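Local coordinates for organic hydroperoxide resistance protein (Legionella pneumophila, PDB 6MJN) that probably detoxifies organic hydroperoxides by cysteine-based redox chemistry, as a dimeric member of the OsmC/Ohr family, at residues T15-H20 with V27-G32; Q55-G60 with S87-Y92. All blocks are in the same frame, centred on the assembly; numbering follows the deposited sequence. Where two conformers were deposited one is given.

Contact 1. Residues T15-H20 with V27-G32; sequences TIAKAH and VETTDG
With chi1 at 62°, V27 holds CG2 anti to its own backbone N, and this branch is the one that reaches the neighbouring strand: it lies 3.8 Å from A19 CB and somewhat farther from A17 CB. T29, on the same face, is turned differently. Its CG2 is anti to the carbonyl carbon and rests 3.9 Å from T15 OG1, the two side chains crossing at a slant, while its OG1 faces the turn and bonds to D31 OD1 at 2.8 Å, meeting that oxygen nearly head-on; L34 N also bonds to this OG1, so the hydroxyl ties the turn to the chain beyond it. A17 and A19 present only methyls to V27, and E66 of the second subunit packs on A19. The backbones form an antiparallel beta hairpin, its axes 4.6 Å apart at 161°. K18 and E28 are a hydrogen-bonded pair, K18 N giving to E28 O at 2.9 Å and E28 N returning a bond to K18 O; A17 with T29 and A19 with V27 are non-hydrogen-bonded pairs whose CA atoms come within 4.1 Å. Beyond T29 the chain leaves the strand in a type I turn closed at G32, where the positive phi suits glycine. T30 N nonetheless still reaches I16 O at 2.8 Å, and T30 OG1 lies alongside I16 CG2 at 3.4 Å. On its other edge, strand 13-20 pairs antiparallel with a strand of the second subunit, and T15 OG1 has a hydrogen bond, probably a weak one, with NE2 of Q55 of that subunit.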
loop_
_atom_site.group_PDB
_atom_site.type_symbol
_atom_site.label_atom_id
_atom_site.label_comp_id
_atom_site.label_asym_id
_atom_site.label_seq_id
_atom_site.Cartn_x
_atom_site.Cartn_y
_atom_site.Cartn_z
ATOM N N THR B 15 -8.441 -3.368 9.555
ATOM C CA THR B 15 -7.878 -4.658 9.192
ATOM C C THR B 15 -6.484 -4.740 9.795
ATOM O O THR B 15 -5.820 -3.723 9.980
ATOM C CB THR B 15 -7.878 -4.866 7.651
ATOM O OG1 THR B 15 -7.377 -6.170 7.327
ATOM C CG2 THR B 15 -7.018 -3.817 6.929
ATOM N N ILE B 16 -6.066 -5.948 10.153
ATOM C CA ILE B 16 -4.790 -6.163 10.835
ATOM C C ILE B 16 -3.981 -7.173 10.035
ATOM O O ILE B 16 -4.502 -8.241 9.693
ATOM C CB ILE B 16 -5.009 -6.659 12.278
ATOM C CG1 ILE B 16 -5.658 -5.557 13.128
ATOM C CG2 ILE B 16 -3.693 -7.134 12.917
ATOM C CD1 ILE B 16 -6.181 -6.067 14.454
ATOM N N ALA B 17 -2.709 -6.851 9.761
ATOM C CA ALA B 17 -1.790 -7.779 9.100
ATOM C C ALA B 17 -0.578 -8.045 9.975
ATOM O O ALA B 17 -0.122 -7.162 10.705
ATOM C CB ALA B 17 -1.296 -7.246 7.760
ATOM N N LYS B 18 -0.037 -9.264 9.883
ATOM C CA LYS B 18 1.126 -9.661 10.676
ATOM C C LYS B 18 2.137 -10.291 9.731
ATOM O O LYS B 18 1.783 -11.189 8.953
ATOM C CB LYS B 18 0.742 -10.628 11.791
ATOM C CG LYS B 18 -0.207 -10.049 12.846
ATOM C CD LYS B 18 -0.512 -11.073 13.923
ATOM C CE LYS B 18 -1.244 -10.434 15.093
ATOM N NZ LYS B 18 -1.456 -11.405 16.206
ATOM N N ALA B 19 3.356 -9.747 9.722
ATOM C CA ALA B 19 4.435 -10.218 8.863
ATOM C C ALA B 19 5.557 -10.775 9.723
ATOM O O ALA B 19 5.819 -10.278 10.819
ATOM C CB ALA B 19 4.981 -9.091 7.967
ATOM N N HIS B 20 6.221 -11.819 9.213
ATOM C CA HIS B 20 7.339 -12.438 9.910
ATOM C C HIS B 20 8.237 -13.111 8.882
ATOM O O HIS B 20 7.819 -13.393 7.757
ATOM C CB HIS B 20 6.868 -13.460 10.960
ATOM C CG HIS B 20 7.982 -14.163 11.677
ATOM N ND1 HIS B 20 8.252 -15.504 11.500
ATOM C CD2 HIS B 20 8.892 -13.714 12.574
ATOM C CE1 HIS B 20 9.277 -15.849 12.256
ATOM N NE2 HIS B 20 9.679 -14.783 12.925
ATOM N N VAL B 27 3.192 -12.867 5.180
ATOM C CA VAL B 27 2.306 -11.880 5.799
ATOM C C VAL B 27 0.858 -12.309 5.601
ATOM O O VAL B 27 0.488 -12.799 4.524
ATOM C CB VAL B 27 2.566 -10.462 5.230
ATOM C CG1 VAL B 27 2.278 -10.420 3.731
ATOM C CG2 VAL B 27 1.756 -9.407 5.973
ATOM N N GLU B 28 0.035 -12.147 6.649
ATOM C CA GLU B 28 -1.375 -12.549 6.607
ATOM C C GLU B 28 -2.226 -11.507 7.312
ATOM O O GLU B 28 -1.797 -10.917 8.307
ATOM C CB GLU B 28 -1.658 -13.900 7.313
ATOM C CG GLU B 28 -1.071 -15.127 6.638
ATOM C CD GLU B 28 -1.473 -16.471 7.276
ATOM O OE1 GLU B 28 -2.408 -16.538 8.112
ATOM O OE2 GLU B 28 -0.830 -17.480 6.918
ATOM N N THR B 29 -3.460 -11.347 6.844
ATOM C CA THR B 29 -4.430 -10.582 7.604
ATOM C C THR B 29 -5.048 -11.484 8.650
ATOM O O THR B 29 -5.141 -12.699 8.464
ATOM C CB THR B 29 -5.535 -9.995 6.724
ATOM O OG1 THR B 29 -6.144 -11.030 5.927
ATOM C CG2 THR B 29 -4.976 -8.901 5.822
ATOM N N THR B 30 -5.493 -10.871 9.746
ATOM C CA THR B 30 -6.081 -11.623 10.845
ATOM C C THR B 30 -7.340 -12.363 10.405
ATOM O O THR B 30 -7.614 -13.465 10.901
ATOM C CB THR B 30 -6.369 -10.674 12.015
ATOM O OG1 THR B 30 -5.122 -10.179 12.538
ATOM C CG2 THR B 30 -7.138 -11.376 13.122
ATOM N N ASP B 31 -8.101 -11.808 9.459
ATOM C CA ASP B 31 -9.297 -12.514 9.010
ATOM C C ASP B 31 -9.002 -13.557 7.936
ATOM O O ASP B 31 -9.940 -14.160 7.406
ATOM C CB ASP B 31 -10.365 -11.528 8.519
ATOM C CG ASP B 31 -9.953 -10.762 7.265
ATOM O OD1 ASP B 31 -8.822 -10.950 6.770
ATOM O OD2 ASP B 31 -10.783 -9.968 6.765
ATOM N N GLY B 32 -7.732 -13.805 7.632
ATOM C CA GLY B 32 -7.327 -14.830 6.695
ATOM C C GLY B 32 -7.641 -14.562 5.242
ATOM O O GLY B 32 -7.382 -15.436 4.403
#

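Contact 2. Residues Q55-G60 with S87-Y92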
loop_
_atom_site.group_PDB
_atom_site.type_symbol
_atom_site.label_atom_id
_atom_site.label_comp_id
_atom_site.label_asym_id
_atom_site.label_seq_id
_atom_site.Cartn_x
_atom_site.Cartn_y
_atom_site.Cartn_z
ATOM N N GLN B 55 4.839 -4.409 -4.947
ATOM C CA GLN B 55 3.713 -4.971 -5.689
ATOM C C GLN B 55 2.408 -4.776 -4.935
ATOM O O GLN B 55 1.364 -4.478 -5.531
ATOM C CB GLN B 55 3.953 -6.463 -5.955
ATOM C CG GLN B 55 5.041 -6.699 -6.984
ATOM C CD GLN B 55 5.049 -8.110 -7.553
ATOM O OE1 GLN B 55 4.495 -9.054 -6.970
ATOM N NE2 GLN B 55 5.697 -8.258 -8.695
ATOM N N LEU B 56 2.441 -4.992 -3.626
ATOM C CA LEU B 56 1.235 -4.799 -2.828
ATOM C C LEU B 56 0.758 -3.360 -2.889
ATOM O O LEU B 56 -0.451 -3.113 -2.974
ATOM C CB LEU B 56 1.496 -5.220 -1.388
ATOM C CG LEU B 56 1.738 -6.720 -1.295
ATOM C CD1 LEU B 56 2.267 -7.072 0.081
ATOM C CD2 LEU B 56 0.429 -7.442 -1.598
ATOM N N PHE B 57 1.696 -2.391 -2.884
ATOM C CA PHE B 57 1.314 -0.987 -2.962
ATOM C C PHE B 57 0.772 -0.662 -4.350
ATOM O O PHE B 57 -0.272 -0.011 -4.480
ATOM C CB PHE B 57 2.519 -0.095 -2.635
ATOM C CG PHE B 57 2.163 1.359 -2.515
ATOM C CD1 PHE B 57 1.687 1.854 -1.309
ATOM C CD2 PHE B 57 2.248 2.198 -3.611
ATOM C CE1 PHE B 57 1.334 3.191 -1.176
ATOM C CE2 PHE B 57 1.886 3.529 -3.502
ATOM C CZ PHE B 57 1.425 4.026 -2.274
ATOM N N ALA B 58 1.425 -1.176 -5.388
ATOM C CA ALA B 58 0.936 -0.947 -6.742
ATOM C C ALA B 58 -0.453 -1.544 -6.926
ATOM O O ALA B 58 -1.335 -0.926 -7.535
ATOM C CB ALA B 58 1.906 -1.537 -7.757
ATOM N N ALA B 59 -0.665 -2.746 -6.415
ATOM C CA ALA B 59 -1.963 -3.392 -6.595
ATOM C C ALA B 59 -3.054 -2.642 -5.845
ATOM O O ALA B 59 -4.129 -2.367 -6.404
ATOM C CB ALA B 59 -1.889 -4.840 -6.129
ATOM N N GLY B 60 -2.816 -2.341 -4.563
ATOM C CA GLY B 60 -3.783 -1.558 -3.794
ATOM C C GLY B 60 -4.085 -0.202 -4.420
ATOM O O GLY B 60 -5.241 0.228 -4.458
ATOM N N SER B 87 -1.032 0.832 -12.419
ATOM C CA SER B 87 -0.133 1.573 -11.541
ATOM C C SER B 87 1.269 1.031 -11.746
ATOM O O SER B 87 1.464 -0.179 -11.856
ATOM C CB SER B 87 -0.523 1.426 -10.070
ATOM O OG SER B 87 -0.305 0.095 -9.659
ATOM N N GLU B 88 2.239 1.923 -11.831
ATOM C CA GLU B 88 3.629 1.511 -11.916
ATOM C C GLU B 88 4.359 2.130 -10.737
ATOM O O GLU B 88 4.347 3.355 -10.572
ATOM C CB GLU B 88 4.239 1.943 -13.234
ATOM C CG GLU B 88 5.713 1.623 -13.336
ATOM C CD GLU B 88 6.310 2.181 -14.611
ATOM O OE1 GLU B 88 5.806 1.842 -15.695
ATOM O OE2 GLU B 88 7.263 2.980 -14.522
ATOM N N VAL B 89 4.970 1.290 -9.917
ATOM C CA VAL B 89 5.583 1.722 -8.665
ATOM C C VAL B 89 7.065 1.398 -8.730
ATOM O O VAL B 89 7.447 0.266 -9.061
ATOM C CB VAL B 89 4.916 1.054 -7.454
ATOM C CG1 VAL B 89 5.762 1.261 -6.167
ATOM C CG2 VAL B 89 3.485 1.617 -7.289
ATOM N N SER B 90 7.898 2.400 -8.457
ATOM C CA SER B 90 9.339 2.222 -8.486
ATOM C C SER B 90 9.917 2.530 -7.112
ATOM O O SER B 90 9.415 3.385 -6.376
ATOM C CB SER B 90 10.001 3.121 -9.536
ATOM O OG SER B 90 9.663 2.680 -10.828
ATOM N N LEU B 91 10.989 1.824 -6.783
ATOM C CA LEU B 91 11.711 2.024 -5.543
ATOM C C LEU B 91 12.986 2.799 -5.865
ATOM O O LEU B 91 13.680 2.483 -6.846
ATOM C CB LEU B 91 12.018 0.672 -4.890
ATOM C CG LEU B 91 12.857 0.664 -3.612
ATOM C CD1 LEU B 91 12.068 1.288 -2.462
ATOM C CD2 LEU B 91 13.264 -0.765 -3.268
ATOM N N TYR B 92 13.270 3.837 -5.071
ATOM C CA TYR B 92 14.487 4.629 -5.242
ATOM C C TYR B 92 15.224 4.751 -3.912
ATOM O O TYR B 92 14.612 4.755 -2.838
ATOM C CB TYR B 92 14.179 6.049 -5.771
ATOM C CG TYR B 92 13.386 6.095 -7.059
ATOM C CD1 TYR B 92 11.990 6.101 -7.043
ATOM C CD2 TYR B 92 14.032 6.143 -8.291
ATOM C CE1 TYR B 92 11.255 6.152 -8.230
ATOM C CE2 TYR B 92 13.320 6.177 -9.477
ATOM C CZ TYR B 92 11.927 6.185 -9.441
ATOM O OH TYR B 92 11.200 6.228 -10.611
#
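A58 and S87 meet where the helix comes closest to the strand, their CA atoms 5.5 Å apart. S87 has chi1 of 68°, which sets OG between its backbone N and carbonyl carbon and aims the hydroxyl at the helix. OG gives its proton to A58 O at 2.6 Å, arriving from well above the carbonyl plane at a C=O...O angle of 109°. A broadside approach of this kind fits a helix carbonyl, whose axial direction is normally used by the helix's own amides. The same OG lies 3.3 Å from A58 CB, a closeness that alanine permits by having nothing past its methyl.

Two residues on, V89 points to the same side of the strand. Its CG2 methyl touches two helix residues, 3.6 Å from A58 CB and 3.9 Å from F57 CD2. It meets the F57 ring at the edge, in the ring plane. F57 sends CG anti to its N (chi1 -172°), which brings the ring edge to V89; L101 of strand 99-110 also touches the ring, and Y130 of the second subunit meets it edge-to-face. This is the packing of the long helix 53-76 on the sheet in the OsmC-like fold, the segments running nearly antiparallel, 7.7 Å between axes.

The strand thus offers the helix one methyl and one hydroxyl; S87 is buried, and its hydroxyl proton is satisfied by A58 O.

Contact 1 comes first along the chain and is complete before contact 2 opens. The former belongs to the antiparallel sheet of strands 13-20, 26-29 and 35-37; the latter joins helix 53-76 to the mixed sheet of strands 82-93, 99-110 and 140-146. Their centres lie 19 Å apart and their nearest atoms about 5 Å, without touching, contact 1 at the periphery of the chain and contact 2 near its centre. The second subunit connects what the single chain keeps apart: strands of both contacts pair with strands of the partner, and S90 bonds to T14 of that subunit. Each sheet therefore continues across the interface, consistent with an intertwined dimer.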